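Local coordinates for Lactamase_B domain-containing protein (Pontibacter korlensis, PDB 6XFR) that probably hydrolyses the beta-lactam ring of antibiotics to a substituted beta-amino acid, as a zinc-dependent class B1 metallo-beta-lactamase, at residues V162-L165 with Q166-N169. Residues are numbered along the deposited sequence; the frame is centred on the assembly and turned at random.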
loop_
_atom_site.group_PDB
_atom_site.type_symbol
_atom_site.label_atom_id
_atom_site.label_comp_id
_atom_site.label_asym_id
_atom_site.label_seq_id
_atom_site.Cartn_x
_atom_site.Cartn_y
_atom_site.Cartn_z
ATOM N N VAL B 162 -13.316 7.755 -2.560
ATOM C CA VAL B 162 -12.149 7.611 -3.428
ATOM C C VAL B 162 -12.139 6.208 -4.008
ATOM O O VAL B 162 -12.417 5.236 -3.299
ATOM C CB VAL B 162 -10.845 7.874 -2.652
ATOM C CG1 VAL B 162 -9.645 7.823 -3.614
ATOM C CG2 VAL B 162 -10.918 9.216 -1.905
ATOM N N LYS B 163 -11.767 6.090 -5.272
ATOM C CA LYS B 163 -11.633 4.784 -5.901
ATOM C C LYS B 163 -10.156 4.450 -6.090
ATOM O O LYS B 163 -9.297 5.337 -6.140
ATOM C CB LYS B 163 -12.379 4.753 -7.241
ATOM C CG LYS B 163 -13.894 4.795 -7.094
ATOM C CD LYS B 163 -14.585 3.641 -7.820
ATOM C CE LYS B 163 -14.726 2.418 -6.934
ATOM N NZ LYS B 163 -15.629 2.722 -5.795
ATOM N N ASP B 164 -9.858 3.149 -6.146
ATOM C CA ASP B 164 -8.492 2.694 -6.372
ATOM C C ASP B 164 -8.141 2.798 -7.859
ATOM O O ASP B 164 -9.018 2.925 -8.733
ATOM C CB ASP B 164 -8.269 1.253 -5.866
ATOM C CG ASP B 164 -8.965 0.175 -6.727
ATOM O OD1 ASP B 164 -10.123 -0.175 -6.421
ATOM O OD2 ASP B 164 -8.365 -0.354 -7.696
ATOM N N LEU B 165 -6.827 2.760 -8.135
ATOM C CA LEU B 165 -6.307 3.049 -9.476
ATOM C C LEU B 165 -6.664 1.983 -10.513
ATOM O O LEU B 165 -6.542 2.245 -11.723
ATOM C CB LEU B 165 -4.794 3.244 -9.403
ATOM C CG LEU B 165 -4.350 4.523 -8.695
ATOM C CD1 LEU B 165 -2.862 4.507 -8.533
ATOM C CD2 LEU B 165 -4.787 5.707 -9.487
ATOM N N GLN B 166 -7.125 0.810 -10.076
ATOM C CA GLN B 166 -7.576 -0.233 -10.984
ATOM C C GLN B 166 -9.096 -0.319 -11.116
ATOM O O GLN B 166 -9.590 -1.217 -11.802
ATOM C CB GLN B 166 -6.994 -1.583 -10.555
ATOM C CG GLN B 166 -5.552 -1.724 -10.992
ATOM C CD GLN B 166 -4.944 -3.035 -10.577
ATOM O OE1 GLN B 166 -5.168 -3.497 -9.446
ATOM N NE2 GLN B 166 -4.160 -3.658 -11.492
ATOM N N ALA B 167 -9.852 0.566 -10.471
ATOM C CA ALA B 167 -11.293 0.629 -10.716
ATOM C C ALA B 167 -11.556 1.228 -12.096
ATOM O O ALA B 167 -10.958 2.247 -12.465
ATOM C CB ALA B 167 -11.988 1.463 -9.633
ATOM N N LYS B 168 -12.439 0.597 -12.868
ATOM C CA LYS B 168 -12.733 1.084 -14.211
ATOM C C LYS B 168 -14.006 1.912 -14.297
ATOM O O LYS B 168 -14.232 2.568 -15.320
ATOM C CB LYS B 168 -12.843 -0.087 -15.186
ATOM C CG LYS B 168 -11.717 -1.059 -15.040
ATOM C CD LYS B 168 -10.452 -0.455 -15.590
ATOM C CE LYS B 168 -9.569 -1.544 -16.148
ATOM N NZ LYS B 168 -8.205 -1.512 -15.548
ATOM N N ASN B 169 -14.838 1.883 -13.260
ATOM C CA ASN B 169 -16.006 2.742 -13.176
ATOM C C ASN B 169 -16.254 3.025 -11.702
ATOM O O ASN B 169 -15.478 2.611 -10.833
ATOM C CB ASN B 169 -17.227 2.103 -13.839
ATOM C CG ASN B 169 -17.365 0.644 -13.508
ATOM O OD1 ASN B 169 -17.450 0.264 -12.331
ATOM N ND2 ASN B 169 -17.367 -0.195 -14.542
#
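D164 and A167 are the end residues of a type I beta turn in the loop between strand 155-159 and helix 181-191. A backbone hydrogen bond closes the turn, and a second bond, from the D164 side chain, reinforces it. The backbone one runs from A167 N to D164 O at 3.0 Å and is fairly straight, 161° at the hydrogen. In the second, OD2 of D164 accepts Q166 N at 2.9 Å. That bond is more bent, 139°, and the donor lies above the carboxylate plane. With chi1 at 71°, CG of D164 sits between its own backbone N and carbonyl carbon, which swings the carboxylate over the backbone N-H two residues on; this is an Asx turn laid over the beta turn.

Van der Waals contacts link K163 to A167 and N169. A167 CB points back at K163, lying 3.8 Å from its CD, and the lysine chain, bent at chi2, chi3 and chi4, also brings CD to 3.3 Å from N169 O.

L165 and Q166 carry the turn's contacts to the rest of the structure. L165 rests on L210 and H213 of helix 209-217 and on I13 of the second subunit, and Q166 NE2 donates a hydrogen bond to V10 O of the second subunit. D164 thus accepts two successive N-H groups, Q166 on its carboxylate and A167 on its carbonyl, fixing the turn largely from within, while the K163 side chain, just before it, comes within about 5 Å of that of the zinc ligand H202.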